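Local coordinates for protein dual function macrocyclase-peptidase POPB (Galerina marginata, PDB 5N4B) that cleaves peptides after proline and joins peptide ends into macrocycles during the biosynthesis of the amanitin toxins, at residues Ala87-Trp96 and Arg411-Thr420; Ile207-Gln218 and Ile262-Asp270. The protein carries 1 engineered substitution. One frame throughout, in Å; residues are numbered along the deposited sequence.

In the fold
Seven four-stranded antiparallel sheets follow one another along this chain as the blades of a beta-propeller, and two contacts illustrate how such blades are held side by side. Residues 87-96, in the first blade, meet residues 411-420 of the seventh, so interaction 1 closes a loop of more than 300 residues and brings the two ends of the propeller ring together. Nested inside that loop, interaction 2 closes a much shorter one, joining residues 207-218 of the third blade to residues 262-270 of the fourth. The centres of the contacts lie about 19 Å apart, yet they touch: Gln412 OE1 packs 3.8 Å from Glu269 CG.

Interaction 1. Residues Ala87-Trp96 and Arg411-Thr420; sequences APTLLDDGHW and RQKQTHFFLT
Phe418 packs on Pro88 and Trp96 where the seventh blade of the beta-propeller meets the first. Here side chains, not backbone bonds between strands, make the contact, as expected of a prolyl oligopeptidase propeller, whose end blades share no sheet. Phe418 CB faces the methyl of Ala87. With CG beside the backbone N (chi1 -62°), the ring then extends toward Pro88, its CE2 coming 3.2 Å from Pro88 O. Pro88 CD lies over one ring face in a CH-pi contact, while Trp96 CZ3 reaches the edge of the ring, 3.7 Å from Phe418 CZ at its tip. Trp96 also sets CH2 over a face of the His416 imidazole, 3.4 Å from CE1, although the two ring planes are turned 41° apart. Farther along, Leu90 O takes two bonds: Arg411 NH1 lies in the carbonyl plane on a lone pair, 3.0 Å away, whereas Gln414 NE2 comes from above that plane at 2.9 Å. One water bridges Leu90 N, Gln414 OE1 and His416 NE2. Beyond it, Asp92 forms salt bridges with both Arg411 and Lys413: NH1 meets OD1 on the anti side but well out of the carboxylate plane, at 2.8 Å, and the extended lysine brings NZ to the syn lone pair of OD2, at 2.7 Å.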
# COMPACT_ATOMS: atom_id res chain seq x y z
N ALA A 87 0.97 -10.91 14.44
CA ALA A 87 0.05 -11.84 15.08
C ALA A 87 0.46 -13.28 14.73
O ALA A 87 0.94 -13.55 13.63
CB ALA A 87 -1.39 -11.62 14.62
N PRO A 88 0.28 -14.24 15.64
CA PRO A 88 0.55 -15.65 15.31
C PRO A 88 -0.69 -16.28 14.69
O PRO A 88 -1.82 -15.83 14.91
CB PRO A 88 0.87 -16.24 16.69
CG PRO A 88 -0.08 -15.51 17.63
CD PRO A 88 -0.14 -14.09 17.06
N THR A 89 -0.44 -17.35 13.91
CA THR A 89 -1.48 -18.13 13.24
C THR A 89 -1.35 -19.58 13.69
O THR A 89 -0.27 -20.15 13.67
CB THR A 89 -1.33 -18.04 11.72
OG1 THR A 89 -1.42 -16.69 11.29
CG2 THR A 89 -2.43 -18.84 11.04
N LEU A 90 -2.48 -20.18 14.08
CA LEU A 90 -2.49 -21.58 14.50
C LEU A 90 -2.82 -22.42 13.27
O LEU A 90 -3.88 -22.25 12.66
CB LEU A 90 -3.60 -21.78 15.56
CG LEU A 90 -3.86 -23.24 15.95
CD1 LEU A 90 -2.65 -23.92 16.52
CD2 LEU A 90 -5.06 -23.31 16.94
N LEU A 91 -1.86 -23.26 12.87
CA LEU A 91 -2.07 -24.19 11.77
C LEU A 91 -2.69 -25.48 12.29
O LEU A 91 -2.65 -25.79 13.49
CB LEU A 91 -0.76 -24.46 11.02
CG LEU A 91 -0.08 -23.22 10.47
CD1 LEU A 91 1.10 -23.66 9.56
CD2 LEU A 91 -1.05 -22.35 9.70
N ASP A 92 -3.14 -26.30 11.34
CA ASP A 92 -3.75 -27.59 11.67
C ASP A 92 -2.76 -28.60 12.19
O ASP A 92 -3.20 -29.69 12.60
CB ASP A 92 -4.53 -28.12 10.47
CG ASP A 92 -5.85 -27.42 10.26
OD1 ASP A 92 -6.09 -26.28 10.73
OD2 ASP A 92 -6.71 -28.09 9.62
N ASP A 93 -1.45 -28.33 12.18
CA ASP A 93 -0.50 -29.17 12.91
C ASP A 93 -0.45 -28.92 14.41
O ASP A 93 0.31 -29.61 15.10
CB ASP A 93 0.91 -29.06 12.29
CG ASP A 93 1.52 -27.63 12.37
OD1 ASP A 93 0.88 -26.72 12.95
OD2 ASP A 93 2.64 -27.50 11.87
N GLY A 94 -1.24 -27.97 14.92
CA GLY A 94 -1.27 -27.61 16.31
C GLY A 94 -0.26 -26.57 16.70
O GLY A 94 -0.25 -26.17 17.88
N HIS A 95 0.61 -26.14 15.78
CA HIS A 95 1.64 -25.18 16.13
C HIS A 95 1.27 -23.79 15.61
O HIS A 95 0.47 -23.64 14.70
CB HIS A 95 2.99 -25.65 15.57
CG HIS A 95 3.54 -26.84 16.30
ND1 HIS A 95 4.58 -26.75 17.18
CD2 HIS A 95 3.11 -28.13 16.35
CE1 HIS A 95 4.83 -27.95 17.70
NE2 HIS A 95 3.93 -28.80 17.23
N TRP A 96 1.88 -22.81 16.24
CA TRP A 96 1.65 -21.41 15.96
C TRP A 96 2.85 -20.82 15.23
O TRP A 96 4.01 -21.09 15.58
CB TRP A 96 1.43 -20.69 17.30
CG TRP A 96 0.23 -21.07 18.05
CD1 TRP A 96 0.11 -22.12 18.86
CD2 TRP A 96 -1.00 -20.38 18.08
NE1 TRP A 96 -1.16 -22.14 19.42
CE2 TRP A 96 -1.85 -21.06 18.95
CE3 TRP A 96 -1.48 -19.24 17.44
CZ2 TRP A 96 -3.14 -20.63 19.21
CZ3 TRP A 96 -2.79 -18.83 17.70
CH2 TRP A 96 -3.58 -19.51 18.59
N ARG A 411 -8.93 -17.60 11.60
CA ARG A 411 -9.42 -18.71 10.79
C ARG A 411 -10.80 -19.04 11.33
O ARG A 411 -10.96 -19.34 12.51
CB ARG A 411 -8.47 -19.91 10.85
CG ARG A 411 -7.06 -19.56 10.37
CD ARG A 411 -6.13 -20.79 10.43
NE ARG A 411 -6.53 -21.77 9.44
CZ ARG A 411 -6.24 -23.05 9.50
NH1 ARG A 411 -5.53 -23.54 10.49
NH2 ARG A 411 -6.71 -23.86 8.56
N GLN A 412 -11.78 -19.03 10.43
CA GLN A 412 -13.19 -19.18 10.79
C GLN A 412 -13.48 -20.36 11.71
O GLN A 412 -14.29 -20.25 12.63
CB GLN A 412 -14.04 -19.31 9.52
CG GLN A 412 -15.50 -19.57 9.83
CD GLN A 412 -16.27 -19.74 8.55
OE1 GLN A 412 -16.21 -18.88 7.66
NE2 GLN A 412 -17.03 -20.83 8.45
N LYS A 413 -12.87 -21.51 11.47
CA LYS A 413 -13.22 -22.68 12.24
C LYS A 413 -12.70 -22.65 13.69
O LYS A 413 -13.13 -23.48 14.50
CB LYS A 413 -12.74 -23.95 11.53
CG LYS A 413 -11.23 -24.17 11.57
CD LYS A 413 -10.84 -25.35 10.70
CE LYS A 413 -9.34 -25.53 10.65
NZ LYS A 413 -9.04 -26.69 9.73
N GLN A 414 -11.79 -21.75 14.01
CA GLN A 414 -11.14 -21.74 15.29
C GLN A 414 -11.92 -20.94 16.32
O GLN A 414 -12.79 -20.13 15.97
CB GLN A 414 -9.70 -21.20 15.14
CG GLN A 414 -8.87 -22.10 14.29
CD GLN A 414 -7.46 -21.60 14.03
OE1 GLN A 414 -7.16 -20.44 14.11
NE2 GLN A 414 -6.60 -22.53 13.65
N THR A 415 -11.59 -21.16 17.59
CA THR A 415 -12.31 -20.55 18.69
C THR A 415 -11.69 -19.25 19.20
O THR A 415 -12.01 -18.84 20.31
CB THR A 415 -12.40 -21.51 19.87
OG1 THR A 415 -11.07 -21.89 20.26
CG2 THR A 415 -13.25 -22.75 19.47
N HIS A 416 -10.82 -18.63 18.41
CA HIS A 416 -10.19 -17.35 18.77
C HIS A 416 -10.09 -16.51 17.51
O HIS A 416 -10.19 -16.98 16.39
CB HIS A 416 -8.78 -17.54 19.38
CG HIS A 416 -7.79 -18.06 18.42
ND1 HIS A 416 -7.60 -19.41 18.19
CD2 HIS A 416 -6.99 -17.41 17.55
CE1 HIS A 416 -6.71 -19.55 17.22
NE2 HIS A 416 -6.33 -18.35 16.81
N PHE A 417 -9.83 -15.23 17.73
CA PHE A 417 -9.35 -14.34 16.69
C PHE A 417 -8.38 -13.35 17.31
O PHE A 417 -8.34 -13.16 18.54
CB PHE A 417 -10.47 -13.63 15.93
CG PHE A 417 -11.38 -12.75 16.76
CD1 PHE A 417 -11.07 -11.43 16.94
CD2 PHE A 417 -12.56 -13.26 17.30
CE1 PHE A 417 -11.96 -10.62 17.70
CE2 PHE A 417 -13.41 -12.46 18.03
CZ PHE A 417 -13.10 -11.15 18.23
N PHE A 418 -7.62 -12.67 16.45
CA PHE A 418 -6.73 -11.61 16.86
C PHE A 418 -7.10 -10.29 16.18
O PHE A 418 -7.73 -10.23 15.12
CB PHE A 418 -5.26 -11.89 16.47
CG PHE A 418 -4.72 -13.09 17.11
CD1 PHE A 418 -4.33 -13.07 18.45
CD2 PHE A 418 -4.62 -14.28 16.40
CE1 PHE A 418 -3.88 -14.22 19.06
CE2 PHE A 418 -4.12 -15.43 17.05
CZ PHE A 418 -3.79 -15.38 18.35
N LEU A 419 -6.71 -9.22 16.86
CA LEU A 419 -6.73 -7.86 16.32
C LEU A 419 -5.31 -7.31 16.34
O LEU A 419 -4.60 -7.43 17.35
CB LEU A 419 -7.62 -6.92 17.11
CG LEU A 419 -9.05 -7.36 17.34
CD1 LEU A 419 -9.73 -6.38 18.32
CD2 LEU A 419 -9.79 -7.47 16.07
N THR A 420 -4.91 -6.70 15.24
CA THR A 420 -3.66 -5.95 15.20
C THR A 420 -4.00 -4.46 15.19
O THR A 420 -4.80 -4.00 14.37
CB THR A 420 -2.76 -6.34 14.05
OG1 THR A 420 -3.42 -6.16 12.82
CG2 THR A 420 -2.44 -7.82 14.14
O HOH W 1 -4.98 -18.68 14.16
O HOH W 2 -7.02 -25.44 13.60

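Interaction 2. Residues Ile207-Gln218 and Ile262-Asp270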
# COMPACT_ATOMS: atom_id res chain seq x y z
N ILE A 207 -4.51 -18.69 -3.21
CA ILE A 207 -5.76 -19.20 -2.62
C ILE A 207 -5.77 -20.72 -2.69
O ILE A 207 -6.02 -21.30 -3.73
CB ILE A 207 -6.98 -18.59 -3.31
CG1 ILE A 207 -6.98 -17.08 -3.14
CG2 ILE A 207 -8.26 -19.19 -2.76
CD1 ILE A 207 -7.22 -16.58 -1.75
N TRP A 208 -5.53 -21.38 -1.56
CA TRP A 208 -5.61 -22.82 -1.53
C TRP A 208 -7.04 -23.30 -1.61
O TRP A 208 -7.96 -22.70 -1.06
CB TRP A 208 -5.04 -23.34 -0.21
CG TRP A 208 -3.51 -23.27 -0.09
CD1 TRP A 208 -2.77 -22.21 0.38
CD2 TRP A 208 -2.57 -24.30 -0.44
NE1 TRP A 208 -1.43 -22.51 0.33
CE2 TRP A 208 -1.28 -23.77 -0.17
CE3 TRP A 208 -2.68 -25.59 -0.95
CZ2 TRP A 208 -0.13 -24.50 -0.37
CZ3 TRP A 208 -1.51 -26.32 -1.17
CH2 TRP A 208 -0.26 -25.79 -0.88
N THR A 209 -7.21 -24.45 -2.27
CA THR A 209 -8.44 -25.19 -2.11
C THR A 209 -8.45 -25.85 -0.73
O THR A 209 -7.39 -26.13 -0.13
CB THR A 209 -8.63 -26.19 -3.24
OG1 THR A 209 -7.45 -26.98 -3.41
CG2 THR A 209 -8.97 -25.47 -4.55
N LYS A 210 -9.65 -26.05 -0.19
CA LYS A 210 -9.80 -26.50 1.18
C LYS A 210 -9.44 -27.97 1.37
O LYS A 210 -9.30 -28.42 2.52
CB LYS A 210 -11.19 -26.18 1.71
CG LYS A 210 -11.35 -24.86 2.42
CD LYS A 210 -10.65 -23.71 1.75
CE LYS A 210 -10.95 -22.41 2.55
NZ LYS A 210 -10.30 -21.17 1.98
N ASP A 211 -9.24 -28.70 0.28
CA ASP A 211 -8.67 -30.03 0.31
C ASP A 211 -7.14 -30.04 0.36
O ASP A 211 -6.54 -31.12 0.39
CB ASP A 211 -9.19 -30.82 -0.90
CG ASP A 211 -8.83 -30.15 -2.25
OD1 ASP A 211 -7.93 -29.29 -2.25
OD2 ASP A 211 -9.50 -30.44 -3.29
N SER A 212 -6.52 -28.86 0.34
CA SER A 212 -5.07 -28.69 0.40
C SER A 212 -4.32 -29.34 -0.74
O SER A 212 -3.09 -29.54 -0.66
CB SER A 212 -4.49 -29.15 1.73
OG SER A 212 -4.98 -28.39 2.84
N LYS A 213 -4.99 -29.60 -1.85
CA LYS A 213 -4.32 -30.26 -2.96
C LYS A 213 -3.57 -29.28 -3.85
O LYS A 213 -2.71 -29.69 -4.63
CB LYS A 213 -5.36 -31.01 -3.81
CG LYS A 213 -6.06 -32.15 -3.09
CD LYS A 213 -7.02 -32.84 -4.04
CE LYS A 213 -7.60 -34.13 -3.45
NZ LYS A 213 -8.75 -34.57 -4.33
N GLY A 214 -3.91 -28.00 -3.77
CA GLY A 214 -3.34 -27.04 -4.70
C GLY A 214 -3.86 -25.67 -4.37
O GLY A 214 -4.66 -25.48 -3.45
N PHE A 215 -3.47 -24.72 -5.21
CA PHE A 215 -3.85 -23.34 -5.01
C PHE A 215 -4.07 -22.61 -6.31
O PHE A 215 -3.49 -22.92 -7.35
CB PHE A 215 -2.82 -22.58 -4.16
CG PHE A 215 -1.41 -22.67 -4.66
CD1 PHE A 215 -0.97 -21.82 -5.67
CD2 PHE A 215 -0.52 -23.58 -4.13
CE1 PHE A 215 0.34 -21.91 -6.16
CE2 PHE A 215 0.77 -23.66 -4.63
CZ PHE A 215 1.18 -22.84 -5.65
N LEU A 216 -4.93 -21.63 -6.22
CA LEU A 216 -5.18 -20.72 -7.33
C LEU A 216 -4.26 -19.52 -7.23
O LEU A 216 -3.95 -19.04 -6.13
CB LEU A 216 -6.64 -20.22 -7.35
CG LEU A 216 -7.63 -21.36 -7.62
CD1 LEU A 216 -8.28 -21.82 -6.36
CD2 LEU A 216 -8.60 -21.00 -8.62
N TYR A 217 -3.86 -19.01 -8.39
CA TYR A 217 -2.94 -17.88 -8.53
C TYR A 217 -3.13 -17.28 -9.92
O TYR A 217 -3.46 -17.98 -10.88
CB TYR A 217 -1.49 -18.35 -8.34
CG TYR A 217 -0.99 -19.20 -9.47
CD1 TYR A 217 -1.34 -20.55 -9.60
CD2 TYR A 217 -0.25 -18.64 -10.47
CE1 TYR A 217 -0.92 -21.29 -10.67
CE2 TYR A 217 0.16 -19.37 -11.56
CZ TYR A 217 -0.19 -20.69 -11.67
OH TYR A 217 0.21 -21.43 -12.80
N GLN A 218 -2.90 -15.97 -10.02
CA GLN A 218 -2.97 -15.28 -11.30
C GLN A 218 -1.60 -15.25 -11.95
O GLN A 218 -0.59 -14.91 -11.31
CB GLN A 218 -3.48 -13.86 -11.13
CG GLN A 218 -3.53 -13.12 -12.47
CD GLN A 218 -4.29 -11.84 -12.33
OE1 GLN A 218 -5.40 -11.74 -12.81
NE2 GLN A 218 -3.73 -10.88 -11.60
N ILE A 262 -8.20 -8.18 -14.86
CA ILE A 262 -7.49 -9.06 -13.95
C ILE A 262 -8.49 -9.76 -13.03
O ILE A 262 -9.68 -9.41 -12.97
CB ILE A 262 -6.36 -8.35 -13.18
CG1 ILE A 262 -6.92 -7.27 -12.25
CG2 ILE A 262 -5.34 -7.80 -14.19
CD1 ILE A 262 -5.86 -6.78 -11.21
N TYR A 263 -7.98 -10.74 -12.29
CA TYR A 263 -8.78 -11.77 -11.66
C TYR A 263 -8.35 -11.99 -10.22
O TYR A 263 -7.19 -11.79 -9.85
CB TYR A 263 -8.74 -13.11 -12.43
CG TYR A 263 -9.11 -12.85 -13.86
CD1 TYR A 263 -10.40 -12.47 -14.19
CD2 TYR A 263 -8.14 -12.84 -14.86
CE1 TYR A 263 -10.71 -12.13 -15.48
CE2 TYR A 263 -8.47 -12.50 -16.18
CZ TYR A 263 -9.76 -12.14 -16.45
OH TYR A 263 -10.12 -11.77 -17.71
N GLY A 264 -9.30 -12.36 -9.39
CA GLY A 264 -9.03 -12.86 -8.06
C GLY A 264 -9.94 -14.04 -7.77
O GLY A 264 -10.88 -14.31 -8.51
N ALA A 265 -9.66 -14.74 -6.68
CA ALA A 265 -10.40 -15.92 -6.30
C ALA A 265 -10.52 -16.04 -4.81
O ALA A 265 -9.85 -15.34 -4.04
CB ALA A 265 -9.75 -17.20 -6.86
N ASP A 266 -11.47 -16.88 -4.41
CA ASP A 266 -11.62 -17.29 -3.02
C ASP A 266 -12.26 -18.68 -3.01
O ASP A 266 -12.92 -19.07 -3.97
CB ASP A 266 -12.51 -16.32 -2.23
CG ASP A 266 -11.75 -15.22 -1.44
OD1 ASP A 266 -10.72 -15.51 -0.79
OD2 ASP A 266 -12.22 -14.02 -1.45
N THR A 267 -12.03 -19.43 -1.94
CA THR A 267 -12.62 -20.76 -1.77
C THR A 267 -13.35 -20.83 -0.44
O THR A 267 -12.82 -20.41 0.60
CB THR A 267 -11.59 -21.86 -1.86
OG1 THR A 267 -10.54 -21.54 -0.93
CG2 THR A 267 -11.04 -21.98 -3.29
N SER A 268 -14.57 -21.34 -0.46
CA SER A 268 -15.33 -21.44 0.77
C SER A 268 -14.75 -22.49 1.71
O SER A 268 -14.20 -23.51 1.29
CB SER A 268 -16.80 -21.72 0.48
OG SER A 268 -16.96 -23.03 -0.03
N GLU A 269 -14.90 -22.23 3.01
CA GLU A 269 -14.38 -23.10 4.06
C GLU A 269 -14.93 -24.51 3.98
O GLU A 269 -14.21 -25.47 4.29
CB GLU A 269 -14.71 -22.53 5.44
CG GLU A 269 -13.95 -21.25 5.77
CD GLU A 269 -12.43 -21.44 5.79
OE1 GLU A 269 -11.95 -22.56 6.10
OE2 GLU A 269 -11.72 -20.45 5.47
N ASP A 270 -16.17 -24.66 3.58
CA ASP A 270 -16.83 -25.95 3.52
C ASP A 270 -16.46 -26.77 2.28
O ASP A 270 -16.98 -27.87 2.14
CB ASP A 270 -18.36 -25.82 3.68
CG ASP A 270 -19.03 -25.05 2.56
OD1 ASP A 270 -18.34 -24.71 1.58
OD2 ASP A 270 -20.25 -24.78 2.67
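Thr267 and Lys210 approach each other at a slant, and their polar ends fasten one side of the contact. The Thr267 hydroxyl, placed between its own backbone N and carbonyl carbon (chi1 52°), donates to Trp208 O at 2.8 Å from slightly off the carbonyl plane. It also accepts from Lys210 NZ, 2.9 Å away. The same ammonium donates to Thr267 O, coming from well above that carbonyl plane, so one residue offers it two acceptors. A bend at chi2 (43°) folds the lysine across the backbone, with CG 3.3 Å from Ser268 O, and leads CE past the carboxylate of Glu269, whose salt bridge to NZ is long.

Ile207 and Thr267 lie alongside one another, pointing opposite ways. Ile207 lays CG1 against Ala265 O at 3.5 Å and turns CG2 to the threonine. Leu216 comes obliquely to Thr267, sending CD1 to its CG2 methyl and CD2 to Ala265 CB.

At the far end Gln218 crosses Ile262 at about a right angle. Its extended chain carries OE1 to Tyr263 N, 2.8 Å away, in a bond that is clearly bent at the hydrogen; NE2 is held by Lys202 O, which fixes the amide's rotation. This side chain lies about 9 Å from that of the catalytic His699.

Strands 214-218 and 262-267 run nearly antiparallel (163°), but their axes stay 7.2 Å apart at closest and no backbone-to-backbone bond joins them: face-to-face packing of successive blades, as in a beta-propeller.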